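Uricase (Bacillus fastidiosus, PDB 4R8X) catalyses, as a urate oxidase, the oxidation of urate to 5-hydroxyisourate, the first step on the path from urate to (S)-allantoin. Local coordinates at residues D[11-22]-D[34-45]; D[88-97]-D[143-151]. All blocks are in the same frame, centred on the assembly; numbering follows the deposited sequence.

Overall arrangement
Contact 1 pairs the first two long strands of the chain; contact 2 lays helix 88-102 on strand 143-153 further along. Their centres lie about 13 Å apart, and both reach the same antiparallel sheet, in which strand 108-125 sits between strands 40-50 and 143-153. Met43 is the main go-between: its SD is 3.6 Å from Leu88 CD1 and its CE 3.7 Å from Phe91 CD2, both on the helix. Lys36 NZ also packs against Val144 CG2, 3.7 Å away. Contact 1 meets two neighbouring subunits, whereas contact 2 is internal to its subunit. Both lie away from the predicted urate-binding residues Phe179, Arg196, Gln245 and Asn271.

Contact 1. Residues D[11-22]-D[34-45]; sequences DVYVFRTYANPL and TEKHNTIFGMNA
Asn44 reaches across to Asp11 and Tyr13 at one end of this strand pair. With CG anti to the backbone N (chi1 179°), its amide comes over one face of the Tyr13 ring, CG lying toward the rim, the two planes 42° apart. From there ND2 donates to Asp11 OD1 at 2.9 Å; the acceptor lies in the amide plane, but the amide meets the carboxylate from above. A water takes the Asp11 N-H and donates to Asn44 OD1, so both ends of the amide are engaged.

On the other face of the sheet, Val14 and Met43 lie side by side and point the same way, CG1 of Val14 3.5 Å from CG of Met43. Back on the face of Tyr13 and Asn44, Phe15 brings its ring edge up to Gly42, CD1 lying 3.9 Å from Gly42 CA, where a side chain would collide with the ring. The backbones are laced by paired bonds at Val12-Ala45, Val14-Met43 and Arg16-Phe41.

Past Thr17 the strands give way to loops. Ala19 CB packs 3.7 Å from Phe41 CB, while Thr39 CG2 makes an off-centre CH-pi contact with the Tyr18 ring. Asn38 ND2 donates to Asn20 O at 2.8 Å, nearly straight at 171°, with the acceptor in its amide plane; the same nitrogen also bonds Ala86 O. Beyond, Leu22 and Lys36 restart the pairing with the register shifted by one, and Lys36 NZ runs off to salt bridges with Glu115 and Glu226.

Phe15 also stacks on Trp274 of a second subunit. The arrangement is the N-terminal antiparallel strand pair of a T-fold domain, as in the uricase family, whose edge strand pairs at Phe15 and Arg16 with a strand of that second subunit.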
loop_
_atom_site.group_PDB
_atom_site.type_symbol
_atom_site.label_atom_id
_atom_site.label_comp_id
_atom_site.label_asym_id
_atom_site.label_seq_id
_atom_site.Cartn_x
_atom_site.Cartn_y
_atom_site.Cartn_z
ATOM N N ASP D 11 -14.231 3.285 8.277
ATOM C CA ASP D 11 -13.006 3.592 9.031
ATOM C C ASP D 11 -13.316 4.274 10.356
ATOM O O ASP D 11 -12.618 5.218 10.781
ATOM C CB ASP D 11 -12.011 4.436 8.230
ATOM C CG ASP D 11 -11.198 3.618 7.239
ATOM O OD1 ASP D 11 -11.347 2.375 7.204
ATOM O OD2 ASP D 11 -10.406 4.240 6.504
ATOM N N VAL D 12 -14.359 3.783 11.005
ATOM C CA VAL D 12 -14.650 4.218 12.365
ATOM C C VAL D 12 -13.762 3.430 13.321
ATOM O O VAL D 12 -14.124 2.360 13.822
ATOM C CB VAL D 12 -16.136 4.032 12.743
ATOM C CG1 VAL D 12 -16.380 4.516 14.184
ATOM C CG2 VAL D 12 -17.026 4.768 11.762
ATOM N N TYR D 13 -12.565 3.952 13.544
ATOM C CA TYR D 13 -11.653 3.315 14.477
ATOM C C TYR D 13 -12.174 3.529 15.879
ATOM O O TYR D 13 -12.528 4.648 16.274
ATOM C CB TYR D 13 -10.221 3.844 14.343
ATOM C CG TYR D 13 -9.537 3.407 13.064
ATOM C CD1 TYR D 13 -8.918 2.168 12.974
ATOM C CD2 TYR D 13 -9.525 4.226 11.942
ATOM C CE1 TYR D 13 -8.283 1.757 11.799
ATOM C CE2 TYR D 13 -8.914 3.816 10.764
ATOM C CZ TYR D 13 -8.291 2.586 10.703
ATOM O OH TYR D 13 -7.662 2.179 9.548
ATOM N N VAL D 14 -12.271 2.439 16.619
ATOM C CA VAL D 14 -12.753 2.527 17.977
ATOM C C VAL D 14 -11.934 1.590 18.862
ATOM O O VAL D 14 -11.840 0.395 18.599
ATOM C CB VAL D 14 -14.285 2.308 18.055
ATOM C CG1 VAL D 14 -14.698 1.024 17.388
ATOM C CG2 VAL D 14 -14.740 2.345 19.482
ATOM N N PHE D 15 -11.285 2.171 19.866
ATOM C CA PHE D 15 -10.346 1.444 20.717
ATOM C C PHE D 15 -10.803 1.535 22.165
ATOM O O PHE D 15 -10.609 2.560 22.838
ATOM C CB PHE D 15 -8.923 2.003 20.565
ATOM C CG PHE D 15 -8.485 2.195 19.133
ATOM C CD1 PHE D 15 -8.684 1.199 18.184
ATOM C CD2 PHE D 15 -7.879 3.377 18.737
ATOM C CE1 PHE D 15 -8.282 1.380 16.869
ATOM C CE2 PHE D 15 -7.469 3.559 17.425
ATOM C CZ PHE D 15 -7.655 2.559 16.495
ATOM N N ARG D 16 -11.456 0.482 22.639
ATOM C CA ARG D 16 -11.909 0.440 24.031
ATOM C C ARG D 16 -10.844 -0.213 24.895
ATOM O O ARG D 16 -10.343 -1.286 24.568
ATOM C CB ARG D 16 -13.236 -0.325 24.139
ATOM C CG ARG D 16 -13.535 -0.911 25.516
ATOM C CD ARG D 16 -14.000 0.146 26.507
ATOM N NE ARG D 16 -14.163 -0.455 27.827
ATOM C CZ ARG D 16 -15.249 -1.110 28.219
ATOM N NH1 ARG D 16 -16.276 -1.232 27.392
ATOM N NH2 ARG D 16 -15.304 -1.642 29.428
ATOM N N THR D 17 -10.477 0.433 25.993
ATOM C CA THR D 17 -9.516 -0.187 26.893
ATOM C C THR D 17 -10.235 -0.912 28.030
ATOM O O THR D 17 -11.308 -0.493 28.474
ATOM C CB THR D 17 -8.449 0.804 27.417
ATOM O OG1 THR D 17 -9.073 2.025 27.826
ATOM C CG2 THR D 17 -7.428 1.122 26.339
ATOM N N TYR D 18 -9.653 -2.022 28.462
ATOM C CA TYR D 18 -10.184 -2.822 29.563
ATOM C C TYR D 18 -11.643 -3.240 29.392
ATOM O O TYR D 18 -12.475 -3.041 30.284
ATOM C CB TYR D 18 -9.942 -2.124 30.912
ATOM C CG TYR D 18 -8.464 -1.956 31.201
ATOM C CD1 TYR D 18 -7.687 -3.036 31.604
ATOM C CD2 TYR D 18 -7.841 -0.721 31.044
ATOM C CE1 TYR D 18 -6.336 -2.887 31.848
ATOM C CE2 TYR D 18 -6.495 -0.567 31.286
ATOM C CZ TYR D 18 -5.746 -1.654 31.689
ATOM O OH TYR D 18 -4.399 -1.505 31.931
ATOM N N ALA D 19 -11.953 -3.824 28.240
ATOM C CA ALA D 19 -13.253 -4.457 28.072
ATOM C C ALA D 19 -13.274 -5.729 28.904
ATOM O O ALA D 19 -12.234 -6.238 29.313
ATOM C CB ALA D 19 -13.521 -4.777 26.617
ATOM N N ASN D 20 -14.473 -6.233 29.160
ATOM C CA ASN D 20 -14.637 -7.479 29.897
ATOM C C ASN D 20 -13.843 -8.608 29.244
ATOM O O ASN D 20 -13.957 -8.818 28.039
ATOM C CB ASN D 20 -16.123 -7.841 29.934
ATOM C CG ASN D 20 -16.420 -8.987 30.868
ATOM O OD1 ASN D 20 -15.731 -9.184 31.866
ATOM N ND2 ASN D 20 -17.455 -9.756 30.548
ATOM N N PRO D 21 -13.020 -9.326 30.029
ATOM C CA PRO D 21 -12.250 -10.403 29.399
ATOM C C PRO D 21 -13.134 -11.545 28.897
ATOM O O PRO D 21 -14.179 -11.848 29.475
ATOM C CB PRO D 21 -11.328 -10.890 30.530
ATOM C CG PRO D 21 -11.234 -9.736 31.468
ATOM C CD PRO D 21 -12.594 -9.087 31.421
ATOM N N LEU D 22 -12.708 -12.157 27.801
ATOM C CA LEU D 22 -13.311 -13.380 27.300
ATOM C C LEU D 22 -12.584 -14.549 27.966
ATOM O O LEU D 22 -11.391 -14.740 27.748
ATOM C CB LEU D 22 -13.170 -13.423 25.772
ATOM C CG LEU D 22 -13.664 -14.660 25.019
ATOM C CD1 LEU D 22 -15.172 -14.851 25.188
ATOM C CD2 LEU D 22 -13.306 -14.540 23.554
ATOM N N THR D 34 -7.322 -20.047 25.495
ATOM C CA THR D 34 -8.578 -20.247 26.221
ATOM C C THR D 34 -9.155 -18.967 26.809
ATOM O O THR D 34 -10.234 -18.991 27.393
ATOM C CB THR D 34 -8.456 -21.314 27.335
ATOM O OG1 THR D 34 -7.397 -20.958 28.235
ATOM C CG2 THR D 34 -8.180 -22.688 26.727
ATOM N N GLU D 35 -8.437 -17.861 26.662
ATOM C CA GLU D 35 -8.932 -16.575 27.134
ATOM C C GLU D 35 -8.329 -15.441 26.331
ATOM O O GLU D 35 -7.211 -15.540 25.832
ATOM C CB GLU D 35 -8.647 -16.371 28.625
ATOM C CG GLU D 35 -7.173 -16.268 28.981
ATOM C CD GLU D 35 -6.928 -15.991 30.455
ATOM O OE1 GLU D 35 -5.749 -16.037 30.872
ATOM O OE2 GLU D 35 -7.900 -15.724 31.198
ATOM N N LYS D 36 -9.089 -14.365 26.193
ATOM C CA LYS D 36 -8.598 -13.183 25.507
ATOM C C LYS D 36 -8.837 -12.010 26.447
ATOM O O LYS D 36 -9.978 -11.640 26.707
ATOM C CB LYS D 36 -9.337 -12.992 24.182
ATOM C CG LYS D 36 -8.780 -11.892 23.279
ATOM C CD LYS D 36 -9.336 -12.009 21.860
ATOM C CE LYS D 36 -8.756 -10.945 20.944
ATOM N NZ LYS D 36 -9.130 -11.179 19.514
ATOM N N HIS D 37 -7.761 -11.449 26.983
ATOM C CA HIS D 37 -7.884 -10.533 28.109
ATOM C C HIS D 37 -8.598 -9.219 27.796
ATOM O O HIS D 37 -9.132 -8.592 28.701
ATOM C CB HIS D 37 -6.524 -10.296 28.787
ATOM C CG HIS D 37 -5.460 -9.777 27.874
ATOM N ND1 HIS D 37 -5.424 -8.471 27.436
ATOM C CD2 HIS D 37 -4.376 -10.386 27.338
ATOM C CE1 HIS D 37 -4.362 -8.300 26.666
ATOM N NE2 HIS D 37 -3.716 -9.450 26.584
ATOM N N ASN D 38 -8.597 -8.798 26.533
ATOM C CA ASN D 38 -9.311 -7.579 26.106
ATOM C C ASN D 38 -8.830 -6.275 26.751
ATOM O O ASN D 38 -9.594 -5.309 26.868
ATOM C CB ASN D 38 -10.830 -7.716 26.271
ATOM C CG ASN D 38 -11.450 -8.677 25.265
ATOM O OD1 ASN D 38 -10.917 -8.892 24.174
ATOM N ND2 ASN D 38 -12.592 -9.264 25.632
ATOM N N THR D 39 -7.565 -6.246 27.162
ATOM C CA THR D 39 -6.961 -5.010 27.665
ATOM C C THR D 39 -7.098 -3.903 26.627
ATOM O O THR D 39 -7.403 -2.760 26.964
ATOM C CB THR D 39 -5.491 -5.228 28.041
ATOM O OG1 THR D 39 -5.421 -6.177 29.104
ATOM C CG2 THR D 39 -4.831 -3.924 28.496
ATOM N N ILE D 40 -6.904 -4.258 25.360
ATOM C CA ILE D 40 -7.321 -3.408 24.264
ATOM C C ILE D 40 -8.353 -4.189 23.462
ATOM O O ILE D 40 -8.129 -5.350 23.090
ATOM C CB ILE D 40 -6.133 -2.986 23.374
ATOM C CG1 ILE D 40 -5.130 -2.171 24.191
ATOM C CG2 ILE D 40 -6.626 -2.178 22.177
ATOM C CD1 ILE D 40 -3.763 -2.014 23.535
ATOM N N PHE D 41 -9.504 -3.559 23.247
ATOM C CA PHE D 41 -10.591 -4.131 22.470
ATOM C C PHE D 41 -10.840 -3.116 21.368
ATOM O O PHE D 41 -11.662 -2.203 21.518
ATOM C CB PHE D 41 -11.815 -4.285 23.387
ATOM C CG PHE D 41 -13.002 -4.969 22.758
ATOM C CD1 PHE D 41 -13.010 -6.338 22.569
ATOM C CD2 PHE D 41 -14.129 -4.240 22.407
ATOM C CE1 PHE D 41 -14.129 -6.975 22.021
ATOM C CE2 PHE D 41 -15.239 -4.861 21.856
ATOM C CZ PHE D 41 -15.238 -6.231 21.654
ATOM N N GLY D 42 -10.093 -3.260 20.271
ATOM C CA GLY D 42 -10.091 -2.257 19.222
ATOM C C GLY D 42 -10.436 -2.799 17.854
ATOM O O GLY D 42 -10.163 -3.958 17.541
ATOM N N MET D 43 -11.008 -1.947 17.018
ATOM C CA MET D 43 -11.432 -2.372 15.690
ATOM C C MET D 43 -11.590 -1.183 14.759
ATOM O O MET D 43 -11.681 -0.032 15.201
ATOM C CB MET D 43 -12.774 -3.103 15.778
ATOM C CG MET D 43 -13.929 -2.153 16.091
ATOM S SD MET D 43 -15.383 -2.918 16.800
ATOM C CE MET D 43 -14.745 -3.282 18.436
ATOM N N ASN D 44 -11.640 -1.490 13.469
ATOM C CA ASN D 44 -12.048 -0.572 12.437
ATOM C C ASN D 44 -13.468 -0.991 12.061
ATOM O O ASN D 44 -13.654 -2.034 11.433
ATOM C CB ASN D 44 -11.103 -0.704 11.236
ATOM C CG ASN D 44 -11.481 0.206 10.089
ATOM O OD1 ASN D 44 -12.615 0.673 10.000
ATOM N ND2 ASN D 44 -10.526 0.461 9.191
ATOM N N ALA D 45 -14.450 -0.174 12.446
ATOM C CA ALA D 45 -15.854 -0.476 12.193
ATOM C C ALA D 45 -16.417 0.293 11.003
ATOM O O ALA D 45 -15.985 1.407 10.699
ATOM C CB ALA D 45 -16.695 -0.208 13.441
HETATM O O HOH W 1 -14.088 0.508 7.515
HETATM O O HOH W 2 -9.659 -6.020 30.255
#

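Contact 2. Residues D[88-97]-D[143-151]; sequences LEGFLQYVCE and YVTATVEVA. Unlike the reference sequence in segment 143-151: Val144 (reference Ala).
This is a buried helix-on-sheet contact of the uricase T-fold, in which helices pack on one side of an antiparallel sheet: helix 88-97 lies along strand 143-151, their directions 27° apart and their axes 7.7 Å at closest approach. Helix 69-82 meets the same helix through Phe91 and Val95, and the strand is bonded to strands 108-125 and 156-173 beside it.

Val144, Ala146, Val148 and Val150 face the helix. Ala146 is small enough to admit Leu88, whose CD2 comes to 3.7 Å from Ala146 CB. Leu92 straddles the next step: CD1 reaches down to Ala146 O, whereas CB rests on Val148 CG2 at 3.8 Å. Val148 spreads its two methyls under the helix. CG1, anti to the backbone N (chi1 -180°), lies 3.9 Å from Gln93 CA, and CG2 sits beneath Leu92 CB and Glu89 O. Replacing Val148 by an alanine would remove both methyls and would probably open a gap under Leu92 CB, Gln93 and Glu89 O, costing the helix its support on the strand there.

The polar ends of Glu89 and Gln93, though buried, have partners. A water donates to both Glu89 OE1 and Thr145 O, tying helix to strand, and the carboxylate of Glu89 is further bound by Tyr222 and Ser164. Within the helix, Gln93 NE2 donates almost perfectly straight, at 178°, to Glu97 OE2; NE2 approaches from above the Glu97 carboxylate plane, while OE2 lies in the Gln93 amide plane.

Further along, Cys96 CB sits 3.6 Å from Val150 CG2, and SG, anti to the carbonyl carbon, comes to 3.3 Å from Val148 O.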
loop_
_atom_site.group_PDB
_atom_site.type_symbol
_atom_site.label_atom_id
_atom_site.label_comp_id
_atom_site.label_asym_id
_atom_site.label_seq_id
_atom_site.Cartn_x
_atom_site.Cartn_y
_atom_site.Cartn_z
ATOM N N LEU D 88 -16.431 -9.545 19.534
ATOM C CA LEU D 88 -16.646 -8.611 18.440
ATOM C C LEU D 88 -18.087 -8.718 17.949
ATOM O O LEU D 88 -18.757 -7.707 17.743
ATOM C CB LEU D 88 -15.672 -8.909 17.303
ATOM C CG LEU D 88 -15.647 -7.904 16.154
ATOM C CD1 LEU D 88 -15.409 -6.485 16.659
ATOM C CD2 LEU D 88 -14.551 -8.289 15.180
ATOM N N GLU D 89 -18.565 -9.951 17.778
ATOM C CA GLU D 89 -19.930 -10.178 17.317
ATOM C C GLU D 89 -20.963 -9.636 18.296
ATOM O O GLU D 89 -21.990 -9.101 17.880
ATOM C CB GLU D 89 -20.189 -11.666 17.096
ATOM C CG GLU D 89 -19.313 -12.329 16.053
ATOM C CD GLU D 89 -18.052 -12.956 16.629
ATOM O OE1 GLU D 89 -17.528 -13.882 15.988
ATOM O OE2 GLU D 89 -17.585 -12.542 17.712
ATOM N N GLY D 90 -20.696 -9.809 19.587
ATOM C CA GLY D 90 -21.545 -9.258 20.628
ATOM C C GLY D 90 -21.631 -7.756 20.516
ATOM O O GLY D 90 -22.719 -7.189 20.533
ATOM N N PHE D 91 -20.482 -7.099 20.367
ATOM C CA PHE D 91 -20.486 -5.653 20.251
ATOM C C PHE D 91 -21.253 -5.167 19.018
ATOM O O PHE D 91 -22.046 -4.240 19.113
ATOM C CB PHE D 91 -19.064 -5.109 20.220
ATOM C CG PHE D 91 -18.999 -3.618 20.060
ATOM C CD1 PHE D 91 -19.564 -2.784 21.016
ATOM C CD2 PHE D 91 -18.399 -3.048 18.943
ATOM C CE1 PHE D 91 -19.524 -1.408 20.870
ATOM C CE2 PHE D 91 -18.345 -1.677 18.791
ATOM C CZ PHE D 91 -18.905 -0.846 19.756
ATOM N N LEU D 92 -21.030 -5.801 17.867
ATOM C CA LEU D 92 -21.694 -5.375 16.644
ATOM C C LEU D 92 -23.215 -5.530 16.737
ATOM O O LEU D 92 -23.958 -4.643 16.315
ATOM C CB LEU D 92 -21.140 -6.131 15.428
ATOM C CG LEU D 92 -19.654 -5.927 15.119
ATOM C CD1 LEU D 92 -19.361 -6.514 13.751
ATOM C CD2 LEU D 92 -19.224 -4.452 15.195
ATOM N N GLN D 93 -23.677 -6.644 17.293
ATOM C CA GLN D 93 -25.122 -6.808 17.421
ATOM C C GLN D 93 -25.719 -5.784 18.386
ATOM O O GLN D 93 -26.782 -5.232 18.121
ATOM C CB GLN D 93 -25.505 -8.219 17.857
ATOM C CG GLN D 93 -27.006 -8.414 17.858
ATOM C CD GLN D 93 -27.407 -9.848 18.056
ATOM O OE1 GLN D 93 -26.608 -10.763 17.872
ATOM N NE2 GLN D 93 -28.657 -10.059 18.436
ATOM N N TYR D 94 -25.015 -5.538 19.490
ATOM C CA TYR D 94 -25.386 -4.525 20.470
ATOM C C TYR D 94 -25.586 -3.163 19.805
ATOM O O TYR D 94 -26.592 -2.484 20.028
ATOM C CB TYR D 94 -24.301 -4.475 21.553
ATOM C CG TYR D 94 -24.368 -3.354 22.573
ATOM C CD1 TYR D 94 -25.403 -3.277 23.503
ATOM C CD2 TYR D 94 -23.338 -2.420 22.662
ATOM C CE1 TYR D 94 -25.423 -2.270 24.455
ATOM C CE2 TYR D 94 -23.357 -1.417 23.604
ATOM C CZ TYR D 94 -24.396 -1.343 24.498
ATOM O OH TYR D 94 -24.404 -0.343 25.441
ATOM N N VAL D 95 -24.631 -2.765 18.972
ATOM C CA VAL D 95 -24.704 -1.481 18.271
ATOM C C VAL D 95 -25.832 -1.414 17.241
ATOM O O VAL D 95 -26.550 -0.417 17.182
ATOM C CB VAL D 95 -23.347 -1.122 17.625
ATOM C CG1 VAL D 95 -23.468 0.108 16.721
ATOM C CG2 VAL D 95 -22.290 -0.888 18.704
ATOM N N CYS D 96 -25.979 -2.467 16.436
ATOM C CA CYS D 96 -27.077 -2.553 15.471
ATOM C C CYS D 96 -28.422 -2.358 16.150
ATOM O O CYS D 96 -29.257 -1.576 15.692
ATOM C CB CYS D 96 -27.083 -3.927 14.797
ATOM S SG CYS D 96 -25.776 -4.235 13.590
ATOM N N GLU D 97 -28.631 -3.102 17.228
ATOM C CA GLU D 97 -29.914 -3.039 17.925
ATOM C C GLU D 97 -30.123 -1.660 18.525
ATOM O O GLU D 97 -31.235 -1.127 18.504
ATOM C CB GLU D 97 -29.983 -4.139 18.979
ATOM C CG GLU D 97 -30.153 -5.497 18.322
ATOM C CD GLU D 97 -29.967 -6.684 19.247
ATOM O OE1 GLU D 97 -29.399 -6.534 20.350
ATOM O OE2 GLU D 97 -30.399 -7.785 18.849
ATOM N N TYR D 143 -6.000 -11.149 11.652
ATOM C CA TYR D 143 -6.868 -10.373 12.516
ATOM C C TYR D 143 -8.298 -10.897 12.449
ATOM O O TYR D 143 -8.720 -11.462 11.439
ATOM C CB TYR D 143 -6.778 -8.882 12.158
ATOM C CG TYR D 143 -7.203 -8.560 10.745
ATOM C CD1 TYR D 143 -6.279 -8.554 9.701
ATOM C CD2 TYR D 143 -8.530 -8.276 10.449
ATOM C CE1 TYR D 143 -6.669 -8.260 8.402
ATOM C CE2 TYR D 143 -8.930 -7.980 9.162
ATOM C CZ TYR D 143 -8.003 -7.980 8.141
ATOM O OH TYR D 143 -8.410 -7.698 6.860
ATOM N N VAL D 144 -9.026 -10.690 13.537
ATOM C CA VAL D 144 -10.391 -11.154 13.663
ATOM C C VAL D 144 -11.347 -10.279 12.875
ATOM O O VAL D 144 -11.206 -9.062 12.825
ATOM C CB VAL D 144 -10.798 -11.168 15.151
ATOM C CG1 VAL D 144 -12.230 -11.660 15.322
ATOM C CG2 VAL D 144 -9.849 -12.047 15.945
ATOM N N THR D 145 -12.347 -10.908 12.267
ATOM C CA THR D 145 -13.377 -10.176 11.548
ATOM C C THR D 145 -14.773 -10.582 12.038
ATOM O O THR D 145 -14.960 -11.666 12.595
ATOM C CB THR D 145 -13.289 -10.424 10.021
ATOM O OG1 THR D 145 -13.469 -11.822 9.752
ATOM C CG2 THR D 145 -11.925 -9.973 9.480
ATOM N N ALA D 146 -15.742 -9.690 11.839
ATOM C CA ALA D 146 -17.148 -10.011 12.093
ATOM C C ALA D 146 -18.060 -9.057 11.342
ATOM O O ALA D 146 -17.682 -7.924 11.057
ATOM C CB ALA D 146 -17.449 -9.982 13.591
ATOM N N THR D 147 -19.261 -9.536 11.024
ATOM C CA THR D 147 -20.324 -8.706 10.476
ATOM C C THR D 147 -21.609 -9.086 11.170
ATOM O O THR D 147 -21.876 -10.266 11.389
ATOM C CB THR D 147 -20.517 -8.946 8.961
ATOM O OG1 THR D 147 -19.359 -8.499 8.253
ATOM C CG2 THR D 147 -21.711 -8.186 8.424
ATOM N N VAL D 148 -22.390 -8.082 11.550
ATOM C CA VAL D 148 -23.752 -8.337 11.997
ATOM C C VAL D 148 -24.689 -7.352 11.331
ATOM O O VAL D 148 -24.431 -6.157 11.315
ATOM C CB VAL D 148 -23.896 -8.224 13.531
ATOM C CG1 VAL D 148 -25.350 -8.508 13.936
ATOM C CG2 VAL D 148 -22.970 -9.199 14.229
ATOM N N GLU D 149 -25.775 -7.856 10.746
ATOM C CA GLU D 149 -26.810 -6.979 10.234
ATOM C C GLU D 149 -28.127 -7.364 10.898
ATOM O O GLU D 149 -28.492 -8.543 10.947
ATOM C CB GLU D 149 -26.923 -7.046 8.705
ATOM C CG GLU D 149 -27.933 -6.052 8.134
ATOM C CD GLU D 149 -27.870 -5.888 6.621
ATOM O OE1 GLU D 149 -26.897 -6.334 5.995
ATOM O OE2 GLU D 149 -28.799 -5.297 6.052
ATOM N N VAL D 150 -28.811 -6.360 11.437
ATOM C CA VAL D 150 -30.080 -6.568 12.112
ATOM C C VAL D 150 -31.158 -5.798 11.357
ATOM O O VAL D 150 -30.947 -4.649 10.968
ATOM C CB VAL D 150 -30.005 -6.111 13.580
ATOM C CG1 VAL D 150 -31.374 -6.283 14.266
ATOM C CG2 VAL D 150 -28.965 -6.921 14.326
ATOM N N ALA D 151 -32.304 -6.446 11.136
ATOM C CA ALA D 151 -33.450 -5.813 10.495
ATOM C C ALA D 151 -34.672 -5.835 11.407
ATOM O O ALA D 151 -34.832 -6.718 12.250
ATOM C CB ALA D 151 -33.774 -6.502 9.161
HETATM O O HOH W 3 -14.841 -13.501 14.981
#